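Local coordinates for protein alcohol dehydrogenase IV (PDB 3IV7) that probably reduces maleylacetate with a nicotinamide cofactor, as a member of the iron-containing alcohol dehydrogenase family, at residues Asn173-Cys178 with Thr262-Val267; Ile190-Ala195 with Glu279-Ala284; Ala284-Asp289 with Glu293-Leu298. All coordinates share one frame; numbering follows the deposited sequence.

Contact 1 (Asn173-Cys178 with Thr262-Val267); sequences NGLAHC and TVLPYV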
ATOM      1  N   ASN A 173      -8.381 -19.139  -1.941  1.00 25.95           N
ATOM      2  CA  ASN A 173      -7.794 -18.825  -0.616  1.00 26.04           C
ATOM      3  C   ASN A 173      -7.375 -17.341  -0.620  1.00 27.46           C
ATOM      4  O   ASN A 173      -7.737 -16.559   0.289  1.00 26.47           O
ATOM      5  CB  ASN A 173      -6.601 -19.724  -0.402  1.00 28.34           C
ATOM      6  CG  ASN A 173      -5.920 -19.555   0.965  1.00 29.57           C
ATOM      7  OD1 ASN A 173      -6.323 -18.759   1.840  1.00 32.02           O
ATOM      8  ND2 ASN A 173      -4.852 -20.271   1.121  1.00 30.73           N
ATOM      9  N   GLY A 174      -6.701 -16.941  -1.692  1.00 25.50           N
ATOM     10  CA  GLY A 174      -6.275 -15.556  -1.877  1.00 27.70           C
ATOM     11  C   GLY A 174      -7.484 -14.642  -1.954  1.00 27.66           C
ATOM     12  O   GLY A 174      -7.506 -13.594  -1.335  1.00 31.11           O
ATOM     13  N   LEU A 175      -8.538 -15.106  -2.635  1.00 27.64           N
ATOM     14  CA  LEU A 175      -9.763 -14.348  -2.734  1.00 27.98           C
ATOM     15  C   LEU A 175     -10.431 -14.144  -1.355  1.00 30.23           C
ATOM     16  O   LEU A 175     -10.988 -13.076  -1.092  1.00 27.22           O
ATOM     17  CB  LEU A 175     -10.731 -15.002  -3.715  1.00 30.61           C
ATOM     18  CG  LEU A 175     -11.802 -14.084  -4.254  1.00 35.86           C
ATOM     19  CD1 LEU A 175     -11.149 -12.905  -4.938  1.00 34.70           C
ATOM     20  CD2 LEU A 175     -12.791 -14.859  -5.255  1.00 32.88           C
ATOM     21  N   ALA A 176     -10.344 -15.159  -0.487  1.00 24.92           N
ATOM     22  CA  ALA A 176     -10.901 -15.089   0.827  1.00 26.24           C
ATOM     23  C   ALA A 176     -10.178 -14.041   1.652  1.00 27.07           C
ATOM     24  O   ALA A 176     -10.814 -13.320   2.415  1.00 27.21           O
ATOM     25  CB  ALA A 176     -10.820 -16.429   1.508  1.00 24.01           C
ATOM     26  N   HIS A 177      -8.853 -13.959   1.495  1.00 27.13           N
ATOM     27  CA  HIS A 177      -8.068 -12.926   2.175  1.00 27.59           C
ATOM     28  C   HIS A 177      -8.668 -11.559   1.819  1.00 29.48           C
ATOM     29  O   HIS A 177      -8.869 -10.723   2.689  1.00 29.48           O
ATOM     30  CB  HIS A 177      -6.578 -12.974   1.780  1.00 26.34           C
ATOM     31  CG  HIS A 177      -5.837 -14.176   2.290  1.00 30.35           C
ATOM     32  ND1 HIS A 177      -6.180 -14.826   3.461  1.00 29.17           N
ATOM     33  CD2 HIS A 177      -4.683 -14.750   1.868  1.00 27.68           C
ATOM     34  CE1 HIS A 177      -5.319 -15.807   3.684  1.00 31.44           C
ATOM     35  NE2 HIS A 177      -4.397 -15.778   2.736  1.00 30.55           N
ATOM     36  N   CYS A 178      -9.022 -11.358   0.550  1.00 29.62           N
ATOM     37  CA  CYS A 178      -9.604 -10.088   0.138  1.00 26.09           C
ATOM     38  C   CYS A 178     -10.957  -9.879   0.755  1.00 28.21           C
ATOM     39  O   CYS A 178     -11.216  -8.861   1.355  1.00 28.76           O
ATOM     40  CB  CYS A 178      -9.783 -10.012  -1.381  1.00 28.37           C
ATOM     41  SG  CYS A 178      -8.330 -10.145  -2.333  1.00 28.10           S
ATOM     42  N   THR A 262     -14.019 -23.496  -0.199  1.00 24.66           N
ATOM     43  CA  THR A 262     -15.367 -23.965   0.085  1.00 24.81           C
ATOM     44  C   THR A 262     -16.133 -23.044   1.026  1.00 26.33           C
ATOM     45  O   THR A 262     -17.289 -22.733   0.785  1.00 25.47           O
ATOM     46  CB  THR A 262     -15.343 -25.374   0.680  1.00 25.70           C
ATOM     47  OG1 THR A 262     -14.690 -26.262  -0.233  1.00 25.51           O
ATOM     48  CG2 THR A 262     -16.790 -25.882   0.979  1.00 18.31           C
ATOM     49  N   VAL A 263     -15.471 -22.592   2.079  1.00 25.28           N
ATOM     50  CA  VAL A 263     -16.126 -21.801   3.116  1.00 24.12           C
ATOM     51  C   VAL A 263     -16.482 -20.366   2.673  1.00 24.15           C
ATOM     52  O   VAL A 263     -17.533 -19.821   3.072  1.00 22.98           O
ATOM     53  CB  VAL A 263     -15.261 -21.772   4.390  1.00 22.23           C
ATOM     54  CG1 VAL A 263     -15.781 -20.737   5.368  1.00 23.64           C
ATOM     55  CG2 VAL A 263     -15.238 -23.168   5.032  1.00 23.43           C
ATOM     56  N   LEU A 264     -15.623 -19.773   1.834  1.00 25.00           N
ATOM     57  CA  LEU A 264     -15.763 -18.377   1.405  1.00 23.68           C
ATOM     58  C   LEU A 264     -17.163 -17.949   0.952  1.00 25.13           C
ATOM     59  O   LEU A 264     -17.705 -16.983   1.475  1.00 29.51           O
ATOM     60  CB  LEU A 264     -14.726 -18.053   0.327  1.00 23.77           C
ATOM     61  CG  LEU A 264     -14.814 -16.644  -0.302  1.00 26.69           C
ATOM     62  CD1 LEU A 264     -14.732 -15.543   0.761  1.00 26.25           C
ATOM     63  CD2 LEU A 264     -13.718 -16.471  -1.379  1.00 24.88           C
ATOM     64  N   PRO A 265     -17.763 -18.664  -0.019  1.00 25.00           N
ATOM     65  CA  PRO A 265     -19.083 -18.194  -0.463  1.00 24.41           C
ATOM     66  C   PRO A 265     -20.144 -18.184   0.624  1.00 25.19           C
ATOM     67  O   PRO A 265     -21.076 -17.379   0.569  1.00 27.76           O
ATOM     68  CB  PRO A 265     -19.456 -19.187  -1.539  1.00 26.38           C
ATOM     69  CG  PRO A 265     -18.587 -20.447  -1.208  1.00 24.11           C
ATOM     70  CD  PRO A 265     -17.336 -19.886  -0.733  1.00 19.51           C
ATOM     71  N   TYR A 266     -20.018 -19.084   1.591  1.00 28.61           N
ATOM     72  CA  TYR A 266     -20.974 -19.168   2.714  1.00 27.48           C
ATOM     73  C   TYR A 266     -20.790 -17.990   3.687  1.00 24.91           C
ATOM     74  O   TYR A 266     -21.772 -17.402   4.153  1.00 25.67           O
ATOM     75  CB  TYR A 266     -20.869 -20.563   3.423  1.00 25.09           C
ATOM     76  CG  TYR A 266     -21.224 -21.648   2.454  1.00 24.36           C
ATOM     77  CD1 TYR A 266     -22.556 -21.880   2.111  1.00 26.72           C
ATOM     78  CD2 TYR A 266     -20.246 -22.304   1.741  1.00 22.76           C
ATOM     79  CE1 TYR A 266     -22.888 -22.749   1.131  1.00 28.15           C
ATOM     80  CE2 TYR A 266     -20.564 -23.204   0.782  1.00 25.38           C
ATOM     81  CZ  TYR A 266     -21.897 -23.423   0.464  1.00 26.44           C
ATOM     82  OH  TYR A 266     -22.235 -24.331  -0.516  1.00 24.02           O
ATOM     83  N   VAL A 267     -19.546 -17.589   3.920  1.00 25.59           N
ATOM     84  CA  VAL A 267     -19.292 -16.411   4.777  1.00 23.83           C
ATOM     85  C   VAL A 267     -19.715 -15.155   4.040  1.00 24.53           C
ATOM     86  O   VAL A 267     -20.303 -14.257   4.631  1.00 25.34           O
ATOM     87  CB  VAL A 267     -17.876 -16.309   5.210  1.00 23.87           C
ATOM     88  CG1 VAL A 267     -17.684 -15.043   6.051  1.00 23.19           C
ATOM     89  CG2 VAL A 267     -17.460 -17.585   6.003  1.00 20.30           C
TER
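With chi1 at 176°, Leu264 carries its CG anti to the backbone N, and this extended start sends both of its methyl groups across to the helix that bears Leu175 and Ala176. Leu175 CG is likewise anti to its N (chi1 -160°), and the two leucine side chains cross at about a right angle. The fork of Leu264 opens over the backbone of Ala176. Its CD2 lies 3.7 Å from Ala176 N and also reaches the side of Leu175, where the nearest side-chain atom is Leu175 CB, 4.1 Å from Leu264 CD2. The other branch, CD1, settles beside the alanine: Leu264 CD1 is 3.9 Å from Ala176 CA and 4.1 Å from Ala176 CB.

No hydrogen bond spans the two segments; the contact is apolar and buried, made by Leu264 against the main chain and CB of Ala176 and the flank of Leu175. The short side chain of Ala176 is consistent with the close approach, Ala176 CA and Leu264 CA being 5.9 Å apart. Helix 256-271 is kinked just beyond Leu264: Pro265 has no N-H to donate, and Tyr266 N makes only a weak bond, to Val263 O.

Helices 164-181 and 256-271 thus meet in the interior of the all-helical C-terminal part of the iron-containing alcohol dehydrogenase fold. The next residue, His177, points away from this contact, hydrogen-bonds His242 and stacks on Phe233. Around the contact, helix 240-250 brings His241 against Ala176, while Leu175 continues onto Ile199 and Leu202 of helix 189-211 and onto Leu295 and Leu298 of helix 291-301.

Contact 2 (Ile190-Ala195 with Glu279-Ala284); sequences INAVLA and ERRAAA. With EDO (1,2-ethanediol), chain C.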
ATOM      1  N   ILE A 190      -7.607   1.791   3.220  1.00 25.82           N
ATOM      2  CA  ILE A 190      -6.430   1.383   2.462  1.00 22.43           C
ATOM      3  C   ILE A 190      -6.440  -0.122   2.247  1.00 25.71           C
ATOM      4  O   ILE A 190      -6.319  -0.580   1.111  1.00 24.33           O
ATOM      5  CB  ILE A 190      -5.136   1.815   3.152  1.00 20.92           C
ATOM      6  CG1 ILE A 190      -5.101   3.341   3.236  1.00 23.89           C
ATOM      7  CG2 ILE A 190      -3.886   1.261   2.358  1.00 20.03           C
ATOM      8  CD1 ILE A 190      -4.181   3.901   4.261  1.00 21.92           C
ATOM      9  N   ASN A 191      -6.564  -0.914   3.326  1.00 24.86           N
ATOM     10  CA  ASN A 191      -6.648  -2.347   3.122  1.00 26.12           C
ATOM     11  C   ASN A 191      -7.908  -2.727   2.287  1.00 28.32           C
ATOM     12  O   ASN A 191      -7.900  -3.724   1.572  1.00 28.41           O
ATOM     13  CB  ASN A 191      -6.501  -3.169   4.418  1.00 25.56           C
ATOM     14  CG  ASN A 191      -7.517  -2.804   5.500  1.00 25.98           C
ATOM     15  OD1 ASN A 191      -8.714  -2.773   5.257  1.00 24.60           O
ATOM     16  ND2 ASN A 191      -7.029  -2.662   6.749  1.00 24.32           N
ATOM     17  N   ALA A 192      -8.955  -1.897   2.362  1.00 24.20           N
ATOM     18  CA  ALA A 192     -10.144  -2.095   1.548  1.00 23.78           C
ATOM     19  C   ALA A 192      -9.815  -1.952   0.058  1.00 25.57           C
ATOM     20  O   ALA A 192     -10.197  -2.807  -0.749  1.00 25.16           O
ATOM     21  CB  ALA A 192     -11.220  -1.126   1.934  1.00 20.83           C
ATOM     22  N   VAL A 193      -9.129  -0.869  -0.323  1.00 27.95           N
ATOM     23  CA  VAL A 193      -8.850  -0.662  -1.744  1.00 28.54           C
ATOM     24  C   VAL A 193      -7.904  -1.746  -2.260  1.00 27.59           C
ATOM     25  O   VAL A 193      -8.104  -2.289  -3.357  1.00 27.89           O
ATOM     26  CB  VAL A 193      -8.338   0.740  -2.054  1.00 32.73           C
ATOM     27  CG1 VAL A 193      -6.919   0.893  -1.625  1.00 33.17           C
ATOM     28  CG2 VAL A 193      -8.503   1.025  -3.566  1.00 31.24           C
ATOM     29  N   LEU A 194      -6.958  -2.166  -1.426  1.00 28.83           N
ATOM     30  CA  LEU A 194      -6.052  -3.257  -1.819  1.00 27.31           C
ATOM     31  C   LEU A 194      -6.826  -4.579  -1.979  1.00 28.65           C
ATOM     32  O   LEU A 194      -6.593  -5.300  -2.912  1.00 31.19           O
ATOM     33  CB  LEU A 194      -4.892  -3.412  -0.822  1.00 23.25           C
ATOM     34  CG  LEU A 194      -3.958  -2.177  -0.741  1.00 31.13           C
ATOM     35  CD1 LEU A 194      -2.869  -2.371   0.302  1.00 32.96           C
ATOM     36  CD2 LEU A 194      -3.339  -1.864  -2.120  1.00 30.26           C
ATOM     37  N   ALA A 195      -7.745  -4.877  -1.051  1.00 27.87           N
ATOM     38  CA  ALA A 195      -8.533  -6.093  -1.129  1.00 26.66           C
ATOM     39  C   ALA A 195      -9.339  -6.143  -2.432  1.00 26.44           C
ATOM     40  O   ALA A 195      -9.401  -7.165  -3.057  1.00 24.79           O
ATOM     41  CB  ALA A 195      -9.455  -6.222   0.062  1.00 23.79           C
ATOM     42  N   GLU A 279     -20.049  -5.090   0.457  1.00 32.15           N
ATOM     43  CA  GLU A 279     -20.738  -5.804  -0.619  1.00 30.16           C
ATOM     44  C   GLU A 279     -20.653  -5.017  -1.937  1.00 28.43           C
ATOM     45  O   GLU A 279     -20.394  -5.588  -2.984  1.00 27.35           O
ATOM     46  CB  GLU A 279     -22.211  -6.063  -0.222  1.00 32.85           C
ATOM     47  CG  GLU A 279     -22.957  -7.117  -1.059  1.00 33.26           C
ATOM     48  CD  GLU A 279     -23.408  -6.610  -2.435  1.00 33.01           C
ATOM     49  OE1 GLU A 279     -23.637  -5.406  -2.595  1.00 33.79           O
ATOM     50  OE2 GLU A 279     -23.536  -7.442  -3.350  1.00 32.26           O
ATOM     51  N   ARG A 280     -20.834  -3.700  -1.881  1.00 30.93           N
ATOM     52  CA  ARG A 280     -20.802  -2.901  -3.107  1.00 28.79           C
ATOM     53  C   ARG A 280     -19.377  -2.801  -3.673  1.00 29.34           C
ATOM     54  O   ARG A 280     -19.177  -2.852  -4.875  1.00 29.90           O
ATOM     55  CB  ARG A 280     -21.424  -1.514  -2.881  1.00 30.92           C
ATOM     56  CG  ARG A 280     -22.952  -1.562  -2.659  1.00 30.34           C
ATOM     57  CD  ARG A 280     -23.574  -0.153  -2.671  1.00 41.19           C
ATOM     58  NE  ARG A 280     -22.886   0.798  -1.785  1.00 40.16           N
ATOM     59  CZ  ARG A 280     -23.239   1.089  -0.529  1.00 46.22           C
ATOM     60  NH1 ARG A 280     -24.273   0.495   0.050  1.00 53.44           N
ATOM     61  NH2 ARG A 280     -22.540   1.988   0.162  1.00 47.34           N
ATOM     62  N   ARG A 281     -18.392  -2.711  -2.801  1.00 27.82           N
ATOM     63  CA  ARG A 281     -17.017  -2.679  -3.254  1.00 26.67           C
ATOM     64  C   ARG A 281     -16.642  -4.016  -3.934  1.00 25.71           C
ATOM     65  O   ARG A 281     -16.041  -4.027  -4.995  1.00 24.32           O
ATOM     66  CB  ARG A 281     -16.083  -2.382  -2.089  1.00 22.33           C
ATOM     67  CG  ARG A 281     -14.684  -2.057  -2.528  1.00 29.13           C
ATOM     68  CD  ARG A 281     -13.717  -2.078  -1.387  1.00 29.27           C
ATOM     69  NE  ARG A 281     -13.813  -0.905  -0.532  1.00 25.45           N
ATOM     70  CZ  ARG A 281     -13.227   0.266  -0.765  1.00 33.45           C
ATOM     71  NH1 ARG A 281     -12.513   0.469  -1.870  1.00 33.97           N
ATOM     72  NH2 ARG A 281     -13.373   1.258   0.116  1.00 28.00           N
ATOM     73  N   ALA A 282     -17.017  -5.128  -3.320  1.00 27.15           N
ATOM     74  CA  ALA A 282     -16.702  -6.447  -3.884  1.00 29.00           C
ATOM     75  C   ALA A 282     -17.419  -6.604  -5.248  1.00 29.53           C
ATOM     76  O   ALA A 282     -16.817  -6.997  -6.239  1.00 28.57           O
ATOM     77  CB  ALA A 282     -17.126  -7.558  -2.903  1.00 27.57           C
ATOM     78  N   ALA A 283     -18.701  -6.253  -5.267  1.00 30.26           N
ATOM     79  CA  ALA A 283     -19.510  -6.274  -6.489  1.00 32.47           C
ATOM     80  C   ALA A 283     -18.824  -5.510  -7.624  1.00 30.15           C
ATOM     81  O   ALA A 283     -18.686  -6.031  -8.713  1.00 29.21           O
ATOM     82  CB  ALA A 283     -20.917  -5.679  -6.212  1.00 30.91           C
ATOM     83  N   ALA A 284     -18.398  -4.272  -7.352  1.00 28.09           N
ATOM     84  CA  ALA A 284     -17.680  -3.468  -8.344  1.00 25.91           C
ATOM     85  C   ALA A 284     -16.401  -4.172  -8.820  1.00 30.08           C
ATOM     86  O   ALA A 284     -16.077  -4.166 -10.000  1.00 28.34           O
ATOM     87  CB  ALA A 284     -17.331  -2.109  -7.760  1.00 29.98           C
TER
HETATM   88  C1  EDO C 364     -16.150  -1.112   2.508  1.00 56.98           C
HETATM   89  O1  EDO C 364     -15.018  -1.890   2.112  1.00 52.65           O
HETATM   90  C2  EDO C 364     -15.690   0.103   3.299  1.00 53.12           C
HETATM   91  O2  EDO C 364     -15.305   1.125   2.381  1.00 55.85           O
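Van der Waals contact between Arg281 and the backbone turn at Ala192 and Val193 makes up the whole of the direct meeting of these two segments. The methyl group of Ala192 sits over one face of the guanidinium, displaced toward its rim, with Ala192 CB 3.6 Å from Arg281 NE. Farther along the same face lies Val193: its CA is 3.8 Å from Arg281 NH1, and its backbone N also stands above the plane. The aliphatic part of the arginine takes part too, Arg281 CD lying 3.7 Å from Ala192 O. The side chain leaves its helix with CG anti to the backbone N, then bends at chi3 (-76°), and this bend lays the flat group along the other helix.

The helices involved, 189-211 and 276-286, belong to the helical C-terminal part of the iron-containing alcohol dehydrogenase fold, and here they are bridged near the surface by a long side chain, with Ala192 CA and Arg281 CA 8.4 Å apart. Leu182, in the loop following helix 164-181, also touches Arg281. Val193 also packs against Glu197 of the second subunit.

No hydrogen bond links the two segments directly; Arg281 instead binds a 1,2-ethanediol molecule, probably carried over from the crystallisation liquor. The diol spans two nitrogens of the guanidinium, and this pair of bonds would help fix the rotation of the group. Arg281 NE donates to EDO O1 at 3.1 Å, and Arg281 NH2 donates to EDO O2 at 3.0 Å with an N-H...O angle of 167°.

Contact 3 (Ala284-Asp289 with Glu293-Leu298); sequences AAFGTD and EGLQRL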
ATOM      1  N   ALA A 284     -18.398  -4.272  -7.352  1.00 28.09           N
ATOM      2  CA  ALA A 284     -17.680  -3.468  -8.344  1.00 25.91           C
ATOM      3  C   ALA A 284     -16.401  -4.172  -8.820  1.00 30.08           C
ATOM      4  O   ALA A 284     -16.077  -4.166 -10.000  1.00 28.34           O
ATOM      5  CB  ALA A 284     -17.331  -2.109  -7.760  1.00 29.98           C
ATOM      6  N   ALA A 285     -15.672  -4.759  -7.890  1.00 27.46           N
ATOM      7  CA  ALA A 285     -14.451  -5.440  -8.224  1.00 27.16           C
ATOM      8  C   ALA A 285     -14.717  -6.644  -9.109  1.00 26.98           C
ATOM      9  O   ALA A 285     -13.904  -6.969  -9.950  1.00 29.99           O
ATOM     10  CB  ALA A 285     -13.725  -5.853  -6.966  1.00 23.35           C
ATOM     11  N   PHE A 286     -15.840  -7.333  -8.878  1.00 30.38           N
ATOM     12  CA  PHE A 286     -16.238  -8.469  -9.710  1.00 29.23           C
ATOM     13  C   PHE A 286     -16.827  -8.005 -11.041  1.00 29.25           C
ATOM     14  O   PHE A 286     -16.838  -8.752 -12.003  1.00 27.10           O
ATOM     15  CB  PHE A 286     -17.251  -9.371  -8.997  1.00 29.64           C
ATOM     16  CG  PHE A 286     -16.631 -10.375  -8.036  1.00 24.60           C
ATOM     17  CD1 PHE A 286     -15.813 -11.368  -8.494  1.00 30.05           C
ATOM     18  CD2 PHE A 286     -16.948 -10.348  -6.696  1.00 26.05           C
ATOM     19  CE1 PHE A 286     -15.261 -12.289  -7.625  1.00 28.00           C
ATOM     20  CE2 PHE A 286     -16.390 -11.256  -5.812  1.00 30.33           C
ATOM     21  CZ  PHE A 286     -15.577 -12.225  -6.261  1.00 25.57           C
ATOM     22  N   GLY A 287     -17.352  -6.783 -11.079  1.00 31.92           N
ATOM     23  CA  GLY A 287     -17.990  -6.262 -12.299  1.00 31.21           C
ATOM     24  C   GLY A 287     -19.411  -6.794 -12.439  1.00 32.59           C
ATOM     25  O   GLY A 287     -19.912  -6.948 -13.538  1.00 32.80           O
ATOM     26  N   THR A 288     -20.063  -7.033 -11.303  1.00 32.50           N
ATOM     27  CA  THR A 288     -21.373  -7.637 -11.258  1.00 31.22           C
ATOM     28  C   THR A 288     -22.252  -6.838 -10.299  1.00 31.73           C
ATOM     29  O   THR A 288     -21.757  -6.014  -9.549  1.00 31.27           O
ATOM     30  CB  THR A 288     -21.280  -9.111 -10.780  1.00 34.67           C
ATOM     31  OG1 THR A 288     -20.580  -9.170  -9.530  1.00 32.91           O
ATOM     32  CG2 THR A 288     -20.528  -9.979 -11.810  1.00 29.94           C
ATOM     33  N   ASP A 289     -23.555  -7.096 -10.324  1.00 31.01           N
ATOM     34  CA  ASP A 289     -24.522  -6.318  -9.523  1.00 32.97           C
ATOM     35  C   ASP A 289     -24.405  -6.573  -8.039  1.00 33.07           C
ATOM     36  O   ASP A 289     -24.607  -5.661  -7.232  1.00 33.77           O
ATOM     37  CB  ASP A 289     -25.953  -6.594  -9.993  1.00 34.88           C
ATOM     38  CG  ASP A 289     -26.200  -6.110 -11.409  1.00 38.66           C
ATOM     39  OD1 ASP A 289     -25.675  -5.043 -11.770  1.00 50.08           O
ATOM     40  OD2 ASP A 289     -26.910  -6.808 -12.166  1.00 53.02           O
ATOM     41  N   GLU A 293     -23.086 -12.887  -6.721  1.00 28.14           N
ATOM     42  CA  GLU A 293     -23.213 -13.392  -8.084  1.00 31.44           C
ATOM     43  C   GLU A 293     -21.839 -13.344  -8.767  1.00 29.51           C
ATOM     44  O   GLU A 293     -21.506 -14.209  -9.539  1.00 30.57           O
ATOM     45  CB  GLU A 293     -24.296 -12.653  -8.899  1.00 31.46           C
ATOM     46  CG  GLU A 293     -23.937 -11.286  -9.395  1.00 45.09           C
ATOM     47  CD  GLU A 293     -25.141 -10.562 -10.073  1.00 46.78           C
ATOM     48  OE1 GLU A 293     -26.263 -10.619  -9.514  1.00 55.54           O
ATOM     49  OE2 GLU A 293     -24.950  -9.935 -11.149  1.00 51.69           O
ATOM     50  N   GLY A 294     -21.036 -12.348  -8.438  1.00 29.09           N
ATOM     51  CA  GLY A 294     -19.689 -12.286  -8.952  1.00 28.36           C
ATOM     52  C   GLY A 294     -18.890 -13.496  -8.486  1.00 26.71           C
ATOM     53  O   GLY A 294     -18.244 -14.159  -9.287  1.00 28.62           O
ATOM     54  N   LEU A 295     -18.921 -13.774  -7.183  1.00 26.36           N
ATOM     55  CA  LEU A 295     -18.207 -14.918  -6.654  1.00 26.68           C
ATOM     56  C   LEU A 295     -18.737 -16.225  -7.270  1.00 26.79           C
ATOM     57  O   LEU A 295     -17.957 -17.084  -7.641  1.00 27.37           O
ATOM     58  CB  LEU A 295     -18.281 -14.981  -5.124  1.00 28.00           C
ATOM     59  CG  LEU A 295     -17.545 -16.181  -4.474  1.00 24.60           C
ATOM     60  CD1 LEU A 295     -16.048 -16.199  -4.910  1.00 21.17           C
ATOM     61  CD2 LEU A 295     -17.663 -16.097  -2.968  1.00 20.87           C
ATOM     62  N   GLN A 296     -20.064 -16.352  -7.385  1.00 27.87           N
ATOM     63  CA  GLN A 296     -20.676 -17.575  -7.921  1.00 27.30           C
ATOM     64  C   GLN A 296     -20.317 -17.808  -9.397  1.00 27.63           C
ATOM     65  O   GLN A 296     -20.035 -18.939  -9.793  1.00 22.60           O
ATOM     66  CB  GLN A 296     -22.192 -17.567  -7.719  1.00 28.22           C
ATOM     67  CG  GLN A 296     -22.646 -17.703  -6.267  1.00 28.91           C
ATOM     68  CD  GLN A 296     -22.219 -19.018  -5.610  1.00 36.22           C
ATOM     69  OE1 GLN A 296     -21.139 -19.108  -5.020  1.00 30.20           O
ATOM     70  NE2 GLN A 296     -23.115 -20.010  -5.626  1.00 28.60           N
ATOM     71  N   ARG A 297     -20.297 -16.737 -10.194  1.00 27.46           N
ATOM     72  CA  ARG A 297     -19.870 -16.834 -11.585  1.00 28.66           C
ATOM     73  C   ARG A 297     -18.425 -17.248 -11.696  1.00 26.59           C
ATOM     74  O   ARG A 297     -18.066 -17.997 -12.600  1.00 26.73           O
ATOM     75  CB  ARG A 297     -20.055 -15.511 -12.306  1.00 31.00           C
ATOM     76  CG  ARG A 297     -21.462 -15.190 -12.565  1.00 37.81           C
ATOM     77  CD  ARG A 297     -21.637 -13.842 -13.197  1.00 49.95           C
ATOM     78  NE  ARG A 297     -23.061 -13.499 -13.314  1.00 54.94           N
ATOM     79  CZ  ARG A 297     -23.529 -12.372 -13.838  1.00 59.30           C
ATOM     80  NH1 ARG A 297     -22.697 -11.458 -14.325  1.00 64.27           N
ATOM     81  NH2 ARG A 297     -24.841 -12.164 -13.891  1.00 63.84           N
ATOM     82  N   LEU A 298     -17.574 -16.717 -10.826  1.00 25.25           N
ATOM     83  CA  LEU A 298     -16.190 -17.118 -10.823  1.00 27.14           C
ATOM     84  C   LEU A 298     -16.088 -18.588 -10.495  1.00 27.36           C
ATOM     85  O   LEU A 298     -15.421 -19.366 -11.227  1.00 29.28           O
ATOM     86  CB  LEU A 298     -15.380 -16.303  -9.834  1.00 26.59           C
ATOM     87  CG  LEU A 298     -13.943 -16.764  -9.613  1.00 24.64           C
ATOM     88  CD1 LEU A 298     -13.120 -16.714 -10.917  1.00 26.33           C
ATOM     89  CD2 LEU A 298     -13.325 -15.885  -8.541  1.00 25.37           C
TER
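A Schellman motif ends helix 276-286, and the contact grows out of that turn, where Phe286 and Thr288 meet Gly294 on the helix that follows. Gly287, the C-prime residue, takes positive phi and ends the helix; Thr288 N bonds back to Ala283 O, while the bond from Gly287 N to Ala284 O is weak.

The Phe286 ring lies under the backbone of Gly294 and Leu295. Gly294 CA makes a CH-pi contact, 4.1 Å from the ring centroid and 27° off its normal, and Leu295 N stands over the centre of the same face. At the ring's edge Phe286 CE1 is 4.2 Å from Leu298 CD2. Gly294, without a side chain, lets Phe286 and Thr288 lie directly against its CA. The result is a short, closely packed connection between the successive helices 276-286 and 291-301, with Phe286 also packed on Leu175 of helix 164-181.

Thr288 OG1, 3.3 Å from Gly294 CA, is hydrogen-bonded to Thr290 O within the connection, and Thr288 CG2 lies 3.6 Å from Arg297 NH1, the two side chains running past each other in opposite directions.

Glu293 turns back over the connection, its CG set between the backbone N and carbonyl carbon (chi1 76°) and the chain extended beyond. Asp289 N donates to Glu293 OE2 at 3.3 Å, from well above the carboxylate plane. That oxygen is also 3.8 Å from Asp289 OD2, a like-charge approach probably eased by Arg297, whose NH2 is 3.5 Å from Glu293 OE2 in a salt bridge of charges alone.

Overall arrangement
All three contacts fall within the helical C-terminal part of the chain, with centres 12 to 14 Å apart. Contacts 1 and 2 cross along the sequence: successive helices 164-181 and 189-211 supply their first segments, and 256-271 and 276-286 their second. Contact 3 follows both in the chain and shares Ala284 and helix 276-286 with contact 2. Cys178 SG touches Ala195 O, 3.2 Å away, joining contacts 1 and 2, while Leu175 CD2 meets Leu298 CD2 at 3.5 Å between contacts 1 and 3. The set runs from buried contact 1, its centre about 10 Å from that of the chain, to surface contact 2 and partly buried contact 3, about 18 and 21 Å out, tying five helices together.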